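Local structure of decapping and exoribonuclease protein 1 (Kluyveromyces lactis, 4GPS) at residues R182-F193 with R309-L320. The protein removes NAD and methylguanosine caps from the 5' ends of RNAs and degrades RNA in the 5'-3' direction, using a divalent metal cation. Residues are numbered along the deposited sequence; the frame is centred on the assembly and turned at random.
With CIT (citric acid), chain B.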
ATOM      1  N   ARG A 182       5.983  -0.892  -0.164  1.00 37.46           N
ATOM      2  CA  ARG A 182       4.727  -0.422   0.396  1.00 35.60           C
ATOM      3  C   ARG A 182       3.872  -1.534   1.035  1.00 40.27           C
ATOM      4  O   ARG A 182       3.251  -1.333   2.074  1.00 41.79           O
ATOM      5  CB  ARG A 182       3.908   0.284  -0.677  1.00 36.84           C
ATOM      6  CG  ARG A 182       2.621   0.851  -0.134  1.00 39.71           C
ATOM      7  CD  ARG A 182       1.937   1.723  -1.148  1.00 35.27           C
ATOM      8  NE  ARG A 182       1.655   0.923  -2.313  1.00 40.78           N
ATOM      9  CZ  ARG A 182       0.953   1.362  -3.338  1.00 44.20           C
ATOM     10  NH1 ARG A 182       0.461   2.593  -3.320  1.00 38.21           N
ATOM     11  NH2 ARG A 182       0.764   0.580  -4.386  1.00 48.37           N
ATOM     12  N   HIS A 183       3.844  -2.702   0.404  1.00 42.13           N
ATOM     13  CA  HIS A 183       3.079  -3.843   0.891  1.00 41.18           C
ATOM     14  C   HIS A 183       3.294  -4.110   2.387  1.00 39.22           C
ATOM     15  O   HIS A 183       2.342  -4.384   3.108  1.00 39.16           O
ATOM     16  CB  HIS A 183       3.452  -5.108   0.089  1.00 45.03           C
ATOM     17  CG  HIS A 183       2.421  -6.183   0.161  1.00 61.05           C
ATOM     18  ND1 HIS A 183       1.323  -6.219  -0.677  1.00 70.41           N
ATOM     19  CD2 HIS A 183       2.263  -7.215   1.028  1.00 67.81           C
ATOM     20  CE1 HIS A 183       0.532  -7.222  -0.327  1.00 67.17           C
ATOM     21  NE2 HIS A 183       1.077  -7.842   0.705  1.00 66.15           N
ATOM     22  N   HIS A 184       4.535  -4.042   2.861  1.00 39.32           N
ATOM     23  CA  HIS A 184       4.789  -4.318   4.276  1.00 38.69           C
ATOM     24  C   HIS A 184       4.375  -3.203   5.202  1.00 41.09           C
ATOM     25  O   HIS A 184       4.082  -3.470   6.367  1.00 40.33           O
ATOM     26  CB  HIS A 184       6.249  -4.659   4.536  1.00 35.96           C
ATOM     27  CG  HIS A 184       6.741  -5.803   3.721  1.00 42.55           C
ATOM     28  ND1 HIS A 184       6.008  -6.959   3.552  1.00 47.63           N
ATOM     29  CD2 HIS A 184       7.856  -5.947   2.969  1.00 44.73           C
ATOM     30  CE1 HIS A 184       6.646  -7.763   2.722  1.00 44.93           C
ATOM     31  NE2 HIS A 184       7.770  -7.173   2.353  1.00 46.90           N
ATOM     32  N   ILE A 185       4.365  -1.960   4.713  1.00 38.23           N
ATOM     33  CA  ILE A 185       3.939  -0.878   5.569  1.00 36.17           C
ATOM     34  C   ILE A 185       2.422  -1.082   5.687  1.00 39.61           C
ATOM     35  O   ILE A 185       1.859  -1.054   6.772  1.00 40.39           O
ATOM     36  CB  ILE A 185       4.298   0.525   4.987  1.00 39.21           C
ATOM     37  CG1 ILE A 185       5.825   0.666   4.792  1.00 31.01           C
ATOM     38  CG2 ILE A 185       3.856   1.584   5.955  1.00 29.74           C
ATOM     39  CD1 ILE A 185       6.606   0.374   6.069  1.00 30.11           C
ATOM     40  N   ILE A 186       1.757  -1.331   4.578  1.00 37.79           N
ATOM     41  CA  ILE A 186       0.343  -1.577   4.668  1.00 40.16           C
ATOM     42  C   ILE A 186       0.069  -2.750   5.659  1.00 42.42           C
ATOM     43  O   ILE A 186      -0.799  -2.628   6.537  1.00 42.87           O
ATOM     44  CB  ILE A 186      -0.261  -1.888   3.270  1.00 40.10           C
ATOM     45  CG1 ILE A 186      -0.197  -0.640   2.404  1.00 40.14           C
ATOM     46  CG2 ILE A 186      -1.733  -2.333   3.386  1.00 36.12           C
ATOM     47  CD1 ILE A 186      -0.220  -0.950   0.922  1.00 35.71           C
ATOM     48  N   ASP A 187       0.811  -3.861   5.551  1.00 40.48           N
ATOM     49  CA  ASP A 187       0.567  -5.003   6.441  1.00 40.62           C
ATOM     50  C   ASP A 187       0.658  -4.610   7.913  1.00 43.08           C
ATOM     51  O   ASP A 187      -0.158  -5.038   8.723  1.00 47.85           O
ATOM     52  CB  ASP A 187       1.562  -6.172   6.235  1.00 41.77           C
ATOM     53  CG  ASP A 187       1.391  -6.902   4.898  1.00 46.54           C
ATOM     54  OD1 ASP A 187       0.241  -7.061   4.410  1.00 40.86           O
ATOM     55  OD2 ASP A 187       2.439  -7.331   4.341  1.00 50.47           O
ATOM     56  N   ILE A 188       1.673  -3.826   8.256  1.00 41.01           N
ATOM     57  CA  ILE A 188       1.865  -3.414   9.620  1.00 38.30           C
ATOM     58  C   ILE A 188       0.726  -2.523  10.104  1.00 39.68           C
ATOM     59  O   ILE A 188       0.288  -2.672  11.227  1.00 40.64           O
ATOM     60  CB  ILE A 188       3.189  -2.663   9.775  1.00 40.11           C
ATOM     61  CG1 ILE A 188       4.346  -3.644   9.625  1.00 33.66           C
ATOM     62  CG2 ILE A 188       3.203  -1.901  11.123  1.00 31.44           C
ATOM     63  CD1 ILE A 188       5.655  -2.984   9.181  1.00 30.96           C
ATOM     64  N   ILE A 189       0.239  -1.612   9.263  1.00 33.42           N
ATOM     65  CA  ILE A 189      -0.838  -0.737   9.685  1.00 35.44           C
ATOM     66  C   ILE A 189      -2.136  -1.546   9.831  1.00 39.59           C
ATOM     67  O   ILE A 189      -2.990  -1.217  10.663  1.00 41.38           O
ATOM     68  CB  ILE A 189      -1.047   0.417   8.665  1.00 32.21           C
ATOM     69  CG1 ILE A 189       0.200   1.287   8.623  1.00 35.06           C
ATOM     70  CG2 ILE A 189      -2.241   1.291   9.052  1.00 30.40           C
ATOM     71  CD1 ILE A 189       0.308   2.110   7.311  1.00 35.54           C
ATOM     72  N   MET A 190      -2.269  -2.609   9.037  1.00 36.93           N
ATOM     73  CA  MET A 190      -3.471  -3.433   9.044  1.00 38.46           C
ATOM     74  C   MET A 190      -3.646  -4.408  10.214  1.00 42.25           C
ATOM     75  O   MET A 190      -4.731  -4.975  10.376  1.00 44.70           O
ATOM     76  CB  MET A 190      -3.566  -4.220   7.722  1.00 35.73           C
ATOM     77  CG  MET A 190      -4.072  -3.382   6.544  1.00 39.70           C
ATOM     78  SD  MET A 190      -5.779  -2.705   6.728  1.00 42.07           S
ATOM     79  CE  MET A 190      -6.739  -4.219   6.237  1.00 37.16           C
ATOM     80  N   CYS A 191      -2.607  -4.616  11.023  1.00 41.82           N
ATOM     81  CA  CYS A 191      -2.699  -5.574  12.136  1.00 45.99           C
ATOM     82  C   CYS A 191      -3.983  -5.522  12.958  1.00 46.21           C
ATOM     83  O   CYS A 191      -4.658  -6.526  13.112  1.00 46.40           O
ATOM     84  CB  CYS A 191      -1.472  -5.460  13.062  1.00 44.15           C
ATOM     85  SG  CYS A 191       0.029  -6.065  12.270  1.00 43.30           S
ATOM     86  N   PRO A 192      -4.369  -4.346  13.456  1.00 50.39           N
ATOM     87  CA  PRO A 192      -5.610  -4.352  14.249  1.00 51.09           C
ATOM     88  C   PRO A 192      -6.899  -4.588  13.495  1.00 50.85           C
ATOM     89  O   PRO A 192      -7.973  -4.712  14.097  1.00 50.92           O
ATOM     90  CB  PRO A 192      -5.600  -2.993  14.955  1.00 48.43           C
ATOM     91  CG  PRO A 192      -4.700  -2.154  14.150  1.00 50.06           C
ATOM     92  CD  PRO A 192      -3.649  -3.066  13.579  1.00 49.77           C
ATOM     93  N   PHE A 193      -6.820  -4.675  12.178  1.00 46.98           N
ATOM     94  CA  PHE A 193      -8.044  -4.885  11.444  1.00 45.62           C
ATOM     95  C   PHE A 193      -8.139  -6.289  10.845  1.00 45.66           C
ATOM     96  O   PHE A 193      -9.096  -6.593  10.133  1.00 45.60           O
ATOM     97  CB  PHE A 193      -8.197  -3.783  10.382  1.00 43.09           C
ATOM     98  CG  PHE A 193      -7.920  -2.405  10.911  1.00 43.89           C
ATOM     99  CD1 PHE A 193      -6.631  -1.863  10.858  1.00 48.29           C
ATOM    100  CD2 PHE A 193      -8.907  -1.684  11.540  1.00 42.59           C
ATOM    101  CE1 PHE A 193      -6.327  -0.634  11.429  1.00 43.44           C
ATOM    102  CE2 PHE A 193      -8.619  -0.440  12.127  1.00 43.52           C
ATOM    103  CZ  PHE A 193      -7.327   0.082  12.069  1.00 46.14           C
ATOM    104  N   ARG A 309     -12.329  -4.401   4.987  1.00 47.53           N
ATOM    105  CA  ARG A 309     -10.875  -4.578   5.052  1.00 45.77           C
ATOM    106  C   ARG A 309     -10.236  -4.099   3.757  1.00 43.36           C
ATOM    107  O   ARG A 309      -9.209  -3.419   3.776  1.00 43.29           O
ATOM    108  CB  ARG A 309     -10.511  -6.051   5.222  1.00 47.23           C
ATOM    109  CG  ARG A 309     -10.110  -6.447   6.590  1.00 49.54           C
ATOM    110  CD  ARG A 309     -10.315  -7.926   6.769  1.00 51.76           C
ATOM    111  NE  ARG A 309     -10.465  -8.211   8.182  1.00 52.35           N
ATOM    112  CZ  ARG A 309     -11.062  -9.281   8.678  1.00 52.96           C
ATOM    113  NH1 ARG A 309     -11.587 -10.205   7.871  1.00 54.58           N
ATOM    114  NH2 ARG A 309     -11.119  -9.424   9.990  1.00 52.84           N
ATOM    115  N   LYS A 310     -10.844  -4.472   2.636  1.00 38.52           N
ATOM    116  CA  LYS A 310     -10.322  -4.081   1.334  1.00 44.21           C
ATOM    117  C   LYS A 310     -10.367  -2.552   1.148  1.00 43.02           C
ATOM    118  O   LYS A 310      -9.388  -1.951   0.703  1.00 44.79           O
ATOM    119  CB  LYS A 310     -11.096  -4.802   0.212  1.00 43.02           C
ATOM    120  CG  LYS A 310     -10.714  -4.341  -1.156  1.00 56.35           C
ATOM    121  CD  LYS A 310     -11.557  -4.987  -2.250  1.00 71.48           C
ATOM    122  CE  LYS A 310     -11.239  -6.457  -2.449  1.00 78.51           C
ATOM    123  NZ  LYS A 310     -12.093  -6.996  -3.553  1.00 84.10           N
ATOM    124  N   LEU A 311     -11.493  -1.932   1.498  1.00 39.27           N
ATOM    125  CA  LEU A 311     -11.640  -0.480   1.391  1.00 40.14           C
ATOM    126  C   LEU A 311     -10.608   0.219   2.287  1.00 41.90           C
ATOM    127  O   LEU A 311      -9.937   1.154   1.846  1.00 41.50           O
ATOM    128  CB  LEU A 311     -13.059  -0.052   1.776  1.00 40.72           C
ATOM    129  CG  LEU A 311     -14.133  -0.527   0.781  1.00 41.48           C
ATOM    130  CD1 LEU A 311     -15.477  -0.454   1.444  1.00 40.13           C
ATOM    131  CD2 LEU A 311     -14.112   0.320  -0.500  1.00 38.51           C
ATOM    132  N   LEU A 312     -10.438  -0.253   3.523  1.00 40.24           N
ATOM    133  CA  LEU A 312      -9.461   0.371   4.412  1.00 39.66           C
ATOM    134  C   LEU A 312      -8.049   0.216   3.845  1.00 43.02           C
ATOM    135  O   LEU A 312      -7.258   1.157   3.841  1.00 46.72           O
ATOM    136  CB  LEU A 312      -9.535  -0.242   5.820  1.00 37.17           C
ATOM    137  CG  LEU A 312      -8.502   0.229   6.854  1.00 34.84           C
ATOM    138  CD1 LEU A 312      -8.724   1.736   7.115  1.00 35.89           C
ATOM    139  CD2 LEU A 312      -8.592  -0.610   8.153  1.00 29.40           C
ATOM    140  N   ARG A 313      -7.741  -0.969   3.335  1.00 43.74           N
ATOM    141  CA  ARG A 313      -6.423  -1.242   2.794  1.00 41.32           C
ATOM    142  C   ARG A 313      -6.153  -0.322   1.608  1.00 39.17           C
ATOM    143  O   ARG A 313      -5.070   0.237   1.459  1.00 39.34           O
ATOM    144  CB  ARG A 313      -6.351  -2.721   2.390  1.00 48.32           C
ATOM    145  CG  ARG A 313      -4.993  -3.358   2.618  1.00 53.06           C
ATOM    146  CD  ARG A 313      -4.994  -4.872   2.410  1.00 50.98           C
ATOM    147  NE  ARG A 313      -3.750  -5.434   2.942  1.00 54.62           N
ATOM    148  CZ  ARG A 313      -2.589  -5.286   2.335  1.00 50.62           C
ATOM    149  NH1 ARG A 313      -2.550  -4.633   1.197  1.00 58.46           N
ATOM    150  NH2 ARG A 313      -1.471  -5.710   2.886  1.00 54.49           N
ATOM    151  N   MET A 314      -7.182  -0.147   0.797  1.00 38.64           N
ATOM    152  CA  MET A 314      -7.160   0.685  -0.404  1.00 41.75           C
ATOM    153  C   MET A 314      -6.815   2.130   0.028  1.00 45.49           C
ATOM    154  O   MET A 314      -5.945   2.799  -0.547  1.00 44.13           O
ATOM    155  CB  MET A 314      -8.565   0.642  -1.005  1.00 42.51           C
ATOM    156  CG  MET A 314      -8.688   0.743  -2.456  1.00 49.31           C
ATOM    157  SD  MET A 314     -10.391   0.342  -2.987  1.00 49.76           S
ATOM    158  CE  MET A 314     -10.300  -1.489  -3.080  1.00 46.75           C
ATOM    159  N   TRP A 315      -7.538   2.610   1.030  1.00 40.61           N
ATOM    160  CA  TRP A 315      -7.304   3.926   1.554  1.00 37.77           C
ATOM    161  C   TRP A 315      -5.852   4.032   2.048  1.00 39.21           C
ATOM    162  O   TRP A 315      -5.168   4.992   1.705  1.00 40.28           O
ATOM    163  CB  TRP A 315      -8.267   4.198   2.714  1.00 37.85           C
ATOM    164  CG  TRP A 315      -7.992   5.498   3.428  1.00 33.90           C
ATOM    165  CD1 TRP A 315      -8.343   6.765   3.012  1.00 34.35           C
ATOM    166  CD2 TRP A 315      -7.242   5.666   4.629  1.00 31.29           C
ATOM    167  NE1 TRP A 315      -7.849   7.697   3.876  1.00 33.03           N
ATOM    168  CE2 TRP A 315      -7.168   7.058   4.881  1.00 34.33           C
ATOM    169  CE3 TRP A 315      -6.613   4.777   5.521  1.00 32.77           C
ATOM    170  CZ2 TRP A 315      -6.493   7.586   5.997  1.00 34.48           C
ATOM    171  CZ3 TRP A 315      -5.936   5.305   6.631  1.00 34.78           C
ATOM    172  CH2 TRP A 315      -5.885   6.696   6.853  1.00 39.51           C
ATOM    173  N   ILE A 316      -5.375   3.072   2.853  1.00 36.97           N
ATOM    174  CA  ILE A 316      -3.996   3.154   3.357  1.00 37.49           C
ATOM    175  C   ILE A 316      -3.034   3.146   2.190  1.00 43.33           C
ATOM    176  O   ILE A 316      -2.051   3.877   2.185  1.00 43.03           O
ATOM    177  CB  ILE A 316      -3.624   1.974   4.225  1.00 38.05           C
ATOM    178  CG1 ILE A 316      -4.537   1.933   5.450  1.00 35.51           C
ATOM    179  CG2 ILE A 316      -2.143   2.073   4.626  1.00 33.10           C
ATOM    180  CD1 ILE A 316      -4.496   0.611   6.160  1.00 31.97           C
ATOM    181  N   GLN A 317      -3.342   2.322   1.193  1.00 46.37           N
ATOM    182  CA  GLN A 317      -2.496   2.198   0.012  1.00 50.08           C
ATOM    183  C   GLN A 317      -2.276   3.513  -0.742  1.00 46.60           C
ATOM    184  O   GLN A 317      -1.141   3.878  -1.035  1.00 47.57           O
ATOM    185  CB  GLN A 317      -3.063   1.129  -0.913  1.00 46.25           C
ATOM    186  CG  GLN A 317      -2.431   1.064  -2.253  1.00 57.85           C
ATOM    187  CD  GLN A 317      -3.217   0.184  -3.224  1.00 62.68           C
ATOM    188  OE1 GLN A 317      -2.958   0.192  -4.425  1.00 70.84           O
ATOM    189  NE2 GLN A 317      -4.168  -0.578  -2.707  1.00 56.28           N
ATOM    190  N   THR A 318      -3.334   4.245  -1.044  1.00 46.53           N
ATOM    191  CA  THR A 318      -3.128   5.485  -1.766  1.00 45.38           C
ATOM    192  C   THR A 318      -2.720   6.606  -0.837  1.00 47.45           C
ATOM    193  O   THR A 318      -1.935   7.486  -1.221  1.00 43.35           O
ATOM    194  CB  THR A 318      -4.355   5.898  -2.587  1.00 46.51           C
ATOM    195  OG1 THR A 318      -5.519   5.859  -1.776  1.00 44.14           O
ATOM    196  CG2 THR A 318      -4.529   4.947  -3.782  1.00 47.60           C
ATOM    197  N   ASN A 319      -3.193   6.553   0.405  1.00 43.54           N
ATOM    198  CA  ASN A 319      -2.831   7.602   1.343  1.00 45.53           C
ATOM    199  C   ASN A 319      -1.340   7.665   1.657  1.00 44.59           C
ATOM    200  O   ASN A 319      -0.854   8.703   2.078  1.00 45.00           O
ATOM    201  CB  ASN A 319      -3.609   7.477   2.642  1.00 46.12           C
ATOM    202  CG  ASN A 319      -3.606   8.760   3.418  1.00 49.28           C
ATOM    203  OD1 ASN A 319      -2.934   8.887   4.415  1.00 56.93           O
ATOM    204  ND2 ASN A 319      -4.343   9.739   2.929  1.00 57.07           N
ATOM    205  N   LEU A 320      -0.613   6.564   1.470  1.00 42.32           N
ATOM    206  CA  LEU A 320       0.839   6.567   1.712  1.00 41.91           C
ATOM    207  C   LEU A 320       1.630   7.262   0.575  1.00 41.28           C
ATOM    208  O   LEU A 320       2.852   7.438   0.663  1.00 47.57           O
ATOM    209  CB  LEU A 320       1.361   5.127   1.880  1.00 35.46           C
ATOM    210  CG  LEU A 320       1.085   4.425   3.202  1.00 33.34           C
ATOM    211  CD1 LEU A 320       1.245   2.990   2.931  1.00 29.67           C
ATOM    212  CD2 LEU A 320       2.024   4.906   4.339  1.00 26.62           C
TER
HETATM  213  C1  CIT B 501      -1.662  -3.576  -1.459  1.00 83.92           C
HETATM  214  O1  CIT B 501      -1.001  -3.672  -0.443  1.00 80.47           O
HETATM  215  O2  CIT B 501      -2.872  -4.190  -1.539  1.00 79.77           O
HETATM  216  C2  CIT B 501      -1.117  -2.779  -2.643  1.00 83.82           C
HETATM  217  C3  CIT B 501       0.279  -3.306  -3.053  1.00 85.31           C
HETATM  218  O7  CIT B 501       1.129  -3.264  -1.908  1.00 83.26           O
HETATM  219  C4  CIT B 501       0.871  -2.422  -4.182  1.00 88.24           C
HETATM  220  C5  CIT B 501       2.399  -2.455  -4.216  1.00 85.21           C
HETATM  221  O3  CIT B 501       3.025  -1.523  -3.778  1.00 76.13           O
HETATM  222  O4  CIT B 501       3.050  -3.532  -4.738  1.00 87.84           O
HETATM  223  C6  CIT B 501       0.153  -4.731  -3.576  1.00 88.57           C
HETATM  224  O5  CIT B 501       1.032  -5.549  -3.352  1.00 88.21           O
HETATM  225  O6  CIT B 501      -0.938  -5.082  -4.303  1.00 91.06           O
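Phe193 O receives a nearly straight bond from Arg309 NE, 2.9 Å long with an N-H...O angle of 167°; the donor lies in the carbonyl plane, and the oxygen lies close to the guanidinium plane. Beside it, Leu312 CD2 sits over one face of the Phe193 ring, 3.5 Å from its centroid, a CH-pi contact. Met190, bent at chi2 and chi3, lodges as a knob among Arg309, Leu312, Arg313 and Ile316, its SD 3.6 Å from Ile316 CD1. Ile189 CD1 meets Ile316 CG2 at 3.6 Å, and Ile186 CG1 meets Leu320 CD1 at 3.9 Å. Arg313 returns the knob: Ile186 CG2 lies over the centre of its guanidinium face, while Asp187 OD1 and a citrate carboxylate meet the edge. The salt bridge is short, Arg313 NH2 to Asp187 OD1 2.7 Å, but its hydrogen bond is weak at 117°. His183 ND1 and Arg182 NE and, weakly, NH2 also bind the citrate, probably taken from the crystallisation liquor. Arg182, trans at chi1 (-177°) and bent at chi3, directs NH1 into a salt bridge with the metal ligand Glu293, adding only a weak bond to Gln317 O at 3.1 Å. A leucine here would probably cost Glu293 this salt bridge, and Gln317 O and citrate O3 their bonds. Two helices of the nuclease fold thus pack through an apolar core; basic groups at its margin hold an anion against Gln317, probably substrate-binding and close to Glu293, consistent with a pocket for RNA phosphates.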